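GTP cyclohydrolase 1 type 2 homolog (Thermus thermophilus, PDB 2YYB) is of unknown function but belongs to the GTP cyclohydrolase 1 type 2/NIF3 family and probably binds a pair of divalent metal ions. Local coordinates at residues Y13-I16 and Q17-P20; F73-G77 and H78-R82. One frame throughout, in Å; residues are numbered along the deposited sequence.

Contact 1: residues Y13-I16 and Q17-P20; sequences YLRI and QDFP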
ATOM      1  N   TYR A  13     -15.260  -0.689  29.609  1.00 45.53           N
ATOM      2  CA  TYR A  13     -16.613  -0.209  29.390  1.00 45.84           C
ATOM      3  C   TYR A  13     -16.865   0.272  27.982  1.00 47.78           C
ATOM      4  O   TYR A  13     -17.935   0.036  27.431  1.00 50.49           O
ATOM      5  CB  TYR A  13     -16.925   0.919  30.374  1.00 45.31           C
ATOM      6  CG  TYR A  13     -18.336   1.453  30.295  1.00 44.02           C
ATOM      7  CD1 TYR A  13     -19.433   0.655  30.633  1.00 44.76           C
ATOM      8  CD2 TYR A  13     -18.574   2.761  29.899  1.00 43.84           C
ATOM      9  CE1 TYR A  13     -20.736   1.159  30.578  1.00 45.35           C
ATOM     10  CE2 TYR A  13     -19.863   3.278  29.839  1.00 44.66           C
ATOM     11  CZ  TYR A  13     -20.944   2.478  30.179  1.00 46.52           C
ATOM     12  OH  TYR A  13     -22.218   3.015  30.125  1.00 48.18           O
ATOM     13  N   LEU A  14     -15.888   0.962  27.404  1.00 48.97           N
ATOM     14  CA  LEU A  14     -16.015   1.490  26.052  1.00 47.78           C
ATOM     15  C   LEU A  14     -15.468   0.468  25.070  1.00 48.97           C
ATOM     16  O   LEU A  14     -15.631   0.608  23.862  1.00 48.45           O
ATOM     17  CB  LEU A  14     -15.238   2.805  25.939  1.00 45.80           C
ATOM     18  CG  LEU A  14     -15.629   3.867  26.974  1.00 45.14           C
ATOM     19  CD1 LEU A  14     -14.624   5.003  26.958  1.00 44.26           C
ATOM     20  CD2 LEU A  14     -17.024   4.388  26.678  1.00 44.03           C
ATOM     21  N   ARG A  15     -14.844  -0.576  25.612  1.00 50.86           N
ATOM     22  CA  ARG A  15     -14.233  -1.635  24.819  1.00 53.20           C
ATOM     23  C   ARG A  15     -13.576  -1.059  23.571  1.00 53.20           C
ATOM     24  O   ARG A  15     -13.966  -1.341  22.447  1.00 53.14           O
ATOM     25  CB  ARG A  15     -15.260  -2.725  24.464  1.00 54.84           C
ATOM     26  CG  ARG A  15     -16.609  -2.233  23.996  1.00 56.65           C
ATOM     27  CD  ARG A  15     -17.673  -3.306  24.197  1.00 58.09           C
ATOM     28  NE  ARG A  15     -19.003  -2.708  24.282  1.00 61.22           N
ATOM     29  CZ  ARG A  15     -20.057  -3.277  24.866  1.00 62.99           C
ATOM     30  NH1 ARG A  15     -19.952  -4.480  25.428  1.00 63.76           N
ATOM     31  NH2 ARG A  15     -21.219  -2.629  24.911  1.00 62.69           N
ATOM     32  N   ILE A  16     -12.556  -0.249  23.806  1.00 53.78           N
ATOM     33  CA  ILE A  16     -11.819   0.415  22.749  1.00 54.41           C
ATOM     34  C   ILE A  16     -11.026  -0.528  21.858  1.00 55.42           C
ATOM     35  O   ILE A  16     -10.429  -0.097  20.870  1.00 55.99           O
ATOM     36  CB  ILE A  16     -10.854   1.455  23.353  1.00 53.76           C
ATOM     37  CG1 ILE A  16      -9.804   0.749  24.223  1.00 51.35           C
ATOM     38  CG2 ILE A  16     -11.647   2.457  24.187  1.00 52.34           C
ATOM     39  CD1 ILE A  16      -8.671   1.644  24.682  1.00 48.17           C
ATOM     40  N   GLN A  17     -11.003  -1.811  22.201  1.00 56.72           N
ATOM     41  CA  GLN A  17     -10.263  -2.774  21.386  1.00 58.58           C
ATOM     42  C   GLN A  17     -11.075  -3.147  20.144  1.00 59.23           C
ATOM     43  O   GLN A  17     -10.547  -3.711  19.182  1.00 59.72           O
ATOM     44  CB  GLN A  17      -9.926  -4.035  22.193  1.00 57.94           C
ATOM     45  CG  GLN A  17     -11.135  -4.809  22.700  1.00 60.43           C
ATOM     46  CD  GLN A  17     -11.817  -4.153  23.897  1.00 60.67           C
ATOM     47  OE1 GLN A  17     -12.869  -4.609  24.350  1.00 60.12           O
ATOM     48  NE2 GLN A  17     -11.217  -3.081  24.417  1.00 60.72           N
ATOM     49  N   ASP A  18     -12.358  -2.809  20.171  1.00 59.51           N
ATOM     50  CA  ASP A  18     -13.255  -3.094  19.065  1.00 60.33           C
ATOM     51  C   ASP A  18     -13.164  -2.085  17.922  1.00 61.32           C
ATOM     52  O   ASP A  18     -13.761  -2.291  16.865  1.00 60.90           O
ATOM     53  CB  ASP A  18     -14.699  -3.140  19.566  1.00 59.48           C
ATOM     54  CG  ASP A  18     -14.990  -4.372  20.395  1.00 58.95           C
ATOM     55  OD1 ASP A  18     -16.143  -4.498  20.850  1.00 57.64           O
ATOM     56  OD2 ASP A  18     -14.078  -5.207  20.589  1.00 58.49           O
ATOM     57  N   PHE A  19     -12.426  -0.998  18.125  1.00 62.63           N
ATOM     58  CA  PHE A  19     -12.303   0.023  17.085  1.00 63.89           C
ATOM     59  C   PHE A  19     -10.839   0.292  16.746  1.00 64.83           C
ATOM     60  O   PHE A  19     -10.376   1.433  16.845  1.00 64.51           O
ATOM     61  CB  PHE A  19     -12.958   1.331  17.543  1.00 63.68           C
ATOM     62  CG  PHE A  19     -14.308   1.148  18.192  1.00 64.08           C
ATOM     63  CD1 PHE A  19     -14.432   0.454  19.400  1.00 63.15           C
ATOM     64  CD2 PHE A  19     -15.454   1.705  17.618  1.00 63.68           C
ATOM     65  CE1 PHE A  19     -15.666   0.323  20.028  1.00 61.91           C
ATOM     66  CE2 PHE A  19     -16.701   1.578  18.242  1.00 63.38           C
ATOM     67  CZ  PHE A  19     -16.803   0.886  19.451  1.00 62.55           C
ATOM     68  N   PRO A  20     -10.106  -0.753  16.307  1.00 66.05           N
ATOM     69  CA  PRO A  20      -8.681  -0.724  15.934  1.00 66.25           C
ATOM     70  C   PRO A  20      -8.319   0.135  14.725  1.00 65.99           C
ATOM     71  O   PRO A  20      -7.143   0.367  14.460  1.00 66.70           O
ATOM     72  CB  PRO A  20      -8.365  -2.194  15.686  1.00 67.03           C
ATOM     73  CG  PRO A  20      -9.644  -2.672  15.035  1.00 67.32           C
ATOM     74  CD  PRO A  20     -10.704  -2.056  15.944  1.00 66.50           C
TER
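Asp-18 and Phe-19 both meet Arg-15 at its carbonyl oxygen. The amide N of Asp-18 donates to Arg-15 O at 3.1 Å, a bond that closes a beta turn through Ile-16 and Gln-17. The same oxygen lies at the edge of the Phe-19 ring, in the ring plane and 3.4 Å from Phe-19 CE1. Phe-19 takes up this position because its CG sits beside its own backbone N (chi1 -45°), which brings the ring edge to Arg-15 O. Gln-17 also folds back. With chi1 at 62° and a bend at the next bond, its carboxamide returns over the peptide between Arg-15 and Ile-16, Gln-17 CD resting 3.6 Å from Arg-15 C. Arg-15 and Asp-18 illustrate proximity without pairing: their flat end groups are nearly parallel, yet Arg-15 NE stays 4.8 Å from Asp-18 OD1, and the guanidinium makes its salt bridge with Glu-104 instead. Phe-19 and Ile-16 pack on helix 98-102, and the side chain of Phe-19 is about 7 Å from that of Asp-101, a predicted metal ligand. The whole is a worked example of helix termination: Arg-15, with positive phi, is the C-prime residue of a Schellman motif, the N-H groups of Arg-15 and Ile-16 reaching back to carbonyls of helix 3-13.

Contact 2: residues F73-G77 and H78-R82; sequences FPIVG and HHKRR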
ATOM      1  N   PHE A  73       3.651  14.790  16.047  1.00 51.76           N
ATOM      2  CA  PHE A  73       3.977  16.207  15.920  1.00 46.57           C
ATOM      3  C   PHE A  73       4.995  16.613  16.962  1.00 42.80           C
ATOM      4  O   PHE A  73       4.989  16.098  18.078  1.00 43.72           O
ATOM      5  CB  PHE A  73       2.724  17.060  16.098  1.00 46.61           C
ATOM      6  CG  PHE A  73       1.934  16.724  17.332  1.00 47.20           C
ATOM      7  CD1 PHE A  73       1.040  15.661  17.333  1.00 47.35           C
ATOM      8  CD2 PHE A  73       2.078  17.474  18.493  1.00 46.87           C
ATOM      9  CE1 PHE A  73       0.294  15.353  18.478  1.00 48.33           C
ATOM     10  CE2 PHE A  73       1.338  17.173  19.643  1.00 46.56           C
ATOM     11  CZ  PHE A  73       0.446  16.114  19.635  1.00 46.17           C
ATOM     12  N   PRO A  74       5.873  17.558  16.620  1.00 39.11           N
ATOM     13  CA  PRO A  74       6.892  18.010  17.568  1.00 37.23           C
ATOM     14  C   PRO A  74       6.246  18.718  18.747  1.00 35.71           C
ATOM     15  O   PRO A  74       5.257  19.403  18.557  1.00 35.02           O
ATOM     16  CB  PRO A  74       7.744  18.954  16.725  1.00 36.52           C
ATOM     17  CG  PRO A  74       6.745  19.527  15.782  1.00 36.71           C
ATOM     18  CD  PRO A  74       5.923  18.343  15.375  1.00 36.33           C
ATOM     19  N   ILE A  75       6.788  18.539  19.954  1.00 34.33           N
ATOM     20  CA  ILE A  75       6.249  19.207  21.144  1.00 32.69           C
ATOM     21  C   ILE A  75       6.792  20.650  21.108  1.00 32.40           C
ATOM     22  O   ILE A  75       7.690  21.045  21.851  1.00 31.41           O
ATOM     23  CB  ILE A  75       6.671  18.463  22.470  1.00 32.74           C
ATOM     24  CG1 ILE A  75       5.758  17.257  22.766  1.00 33.12           C
ATOM     25  CG2 ILE A  75       6.464  19.363  23.664  1.00 32.65           C
ATOM     26  CD1 ILE A  75       5.545  16.300  21.665  1.00 31.23           C
ATOM     27  N   VAL A  76       6.221  21.432  20.207  1.00 32.46           N
ATOM     28  CA  VAL A  76       6.624  22.807  19.996  1.00 32.44           C
ATOM     29  C   VAL A  76       5.388  23.688  19.983  1.00 31.83           C
ATOM     30  O   VAL A  76       4.274  23.183  19.853  1.00 31.82           O
ATOM     31  CB  VAL A  76       7.359  22.916  18.640  1.00 33.99           C
ATOM     32  CG1 VAL A  76       7.603  24.365  18.291  1.00 36.36           C
ATOM     33  CG2 VAL A  76       8.685  22.141  18.698  1.00 31.75           C
ATOM     34  N   GLY A  77       5.584  24.994  20.142  1.00 30.85           N
ATOM     35  CA  GLY A  77       4.482  25.944  20.114  1.00 31.38           C
ATOM     36  C   GLY A  77       3.238  25.649  20.951  1.00 33.78           C
ATOM     37  O   GLY A  77       3.296  25.453  22.187  1.00 34.38           O
ATOM     38  N   HIS A  78       2.089  25.618  20.285  1.00 32.73           N
ATOM     39  CA  HIS A  78       0.858  25.368  21.002  1.00 32.99           C
ATOM     40  C   HIS A  78       0.765  23.942  21.550  1.00 32.55           C
ATOM     41  O   HIS A  78       0.022  23.692  22.491  1.00 31.59           O
ATOM     42  CB  HIS A  78      -0.357  25.713  20.133  1.00 32.37           C
ATOM     43  CG  HIS A  78      -0.701  24.673  19.117  1.00 34.11           C
ATOM     44  ND1 HIS A  78      -0.006  24.528  17.937  1.00 34.50           N
ATOM     45  CD2 HIS A  78      -1.702  23.760  19.084  1.00 34.72           C
ATOM     46  CE1 HIS A  78      -0.570  23.573  17.217  1.00 37.11           C
ATOM     47  NE2 HIS A  78      -1.602  23.091  17.889  1.00 36.27           N
ATOM     48  N   HIS A  79       1.526  23.011  20.978  1.00 31.65           N
ATOM     49  CA  HIS A  79       1.511  21.639  21.482  1.00 31.28           C
ATOM     50  C   HIS A  79       2.224  21.585  22.836  1.00 31.51           C
ATOM     51  O   HIS A  79       1.840  20.834  23.739  1.00 31.34           O
ATOM     52  CB  HIS A  79       2.222  20.703  20.522  1.00 29.97           C
ATOM     53  CG  HIS A  79       1.589  20.640  19.177  1.00 30.45           C
ATOM     54  ND1 HIS A  79       2.256  20.996  18.026  1.00 29.46           N
ATOM     55  CD2 HIS A  79       0.347  20.265  18.795  1.00 29.70           C
ATOM     56  CE1 HIS A  79       1.452  20.842  16.991  1.00 30.98           C
ATOM     57  NE2 HIS A  79       0.288  20.400  17.430  1.00 29.77           N
ATOM     58  N   LYS A  80       3.272  22.390  22.965  1.00 30.31           N
ATOM     59  CA  LYS A  80       3.997  22.416  24.198  1.00 29.76           C
ATOM     60  C   LYS A  80       3.166  23.066  25.280  1.00 30.81           C
ATOM     61  O   LYS A  80       3.075  22.527  26.390  1.00 32.10           O
ATOM     62  CB  LYS A  80       5.290  23.184  24.058  1.00 28.94           C
ATOM     63  CG  LYS A  80       6.143  23.012  25.275  1.00 27.66           C
ATOM     64  CD  LYS A  80       6.986  24.208  25.504  1.00 27.62           C
ATOM     65  CE  LYS A  80       7.801  24.068  26.761  1.00 25.06           C
ATOM     66  NZ  LYS A  80       8.381  25.385  27.021  1.00 28.15           N
ATOM     67  N   ARG A  81       2.560  24.214  24.973  1.00 30.21           N
ATOM     68  CA  ARG A  81       1.751  24.917  25.972  1.00 30.57           C
ATOM     69  C   ARG A  81       0.636  24.047  26.524  1.00 30.54           C
ATOM     70  O   ARG A  81       0.348  24.095  27.728  1.00 31.69           O
ATOM     71  CB  ARG A  81       1.175  26.226  25.416  1.00 30.27           C
ATOM     72  CG  ARG A  81       2.239  27.318  25.224  1.00 32.45           C
ATOM     73  CD  ARG A  81       1.634  28.681  24.973  1.00 33.45           C
ATOM     74  NE  ARG A  81       0.854  28.693  23.745  1.00 36.17           N
ATOM     75  CZ  ARG A  81       1.385  28.731  22.529  1.00 39.67           C
ATOM     76  NH1 ARG A  81       2.711  28.774  22.377  1.00 40.10           N
ATOM     77  NH2 ARG A  81       0.593  28.704  21.460  1.00 39.55           N
ATOM     78  N   ARG A  82       0.030  23.229  25.667  1.00 28.80           N
ATOM     79  CA  ARG A  82      -1.039  22.355  26.120  1.00 28.82           C
ATOM     80  C   ARG A  82      -0.544  21.391  27.207  1.00 30.07           C
ATOM     81  O   ARG A  82      -1.192  21.225  28.262  1.00 27.92           O
ATOM     82  CB  ARG A  82      -1.617  21.567  24.946  1.00 27.54           C
ATOM     83  CG  ARG A  82      -2.482  22.381  24.018  1.00 24.66           C
ATOM     84  CD  ARG A  82      -2.773  21.586  22.777  1.00 24.65           C
ATOM     85  NE  ARG A  82      -3.730  22.268  21.916  1.00 26.48           N
ATOM     86  CZ  ARG A  82      -4.351  21.700  20.883  1.00 27.36           C
ATOM     87  NH1 ARG A  82      -4.116  20.434  20.583  1.00 23.41           N
ATOM     88  NH2 ARG A  82      -5.207  22.402  20.151  1.00 28.18           N
TER
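Phe-73 and His-79 meet through two different first torsions: Phe-73 CG lies between its backbone N and carbonyl carbon (chi1 50°), whereas His-79 CG stays beside its own N (chi1 -61°). The rings cross at an oblique 39°, centroids 4.2 Å apart, with Phe-73 CD2 standing over the centre of one imidazole face. The opposite face receives His-78 CE1 near its rim, and the imidazole is thus held between its two neighbours. An alanine at His-79 is likely to open a gap between Phe-73 and His-78, leaving the phenyl ring without the flat surface it rests on. Next to the rings, backbone carbonyls start the helix. Val-76 O accepts from His-79 N at 3.0 Å and, weakly, from Lys-80 N. Gly-77 O takes the N-H of Arg-81, with 3.1 Å between Gly-77 O and Arg-81 N. Gly-77 itself has positive phi, a conformation that favours glycine. Arg-81 bends at chi3, which brings one face of its guanidinium over Gly-77 O without a hydrogen bond. Alongside, Ile-75 CG2 touches Lys-80 CG at 4.0 Å. Two neighbouring subunits reach this corner: Glu-31 of the second accepts from Gly-77 N, and Glu-200 of the third forms a salt bridge with Arg-82. Within the chain, Arg-82 packs on Phe-50 of helix 47-55, while helix 77-88 begins here as the crossover of a beta-alpha-beta unit linking the adjacent parallel strands 60-63 and 92-95.

Overall arrangement
The two contacts illustrate opposite ends of helices: contact 1 terminates helix 3-13, contact 2 begins helix 77-88. Their centres are 28 Å apart and their nearest atoms about 17 Å, so they do not touch, yet both lead into one sheet, since the loop of contact 1 runs on to strand 27-30, which pairs antiparallel with strand 92-95, the strand that follows the helix of contact 2 in the chain. Contact 1 is a surface turn with one backbone hydrogen bond between its two segments, besides the capping bonds to the helix, and leans on helix 98-102, near the predicted metal site. Contact 2, partly buried, adds an aromatic pair to several backbone bonds, lies away from that site and is joined by two other subunits.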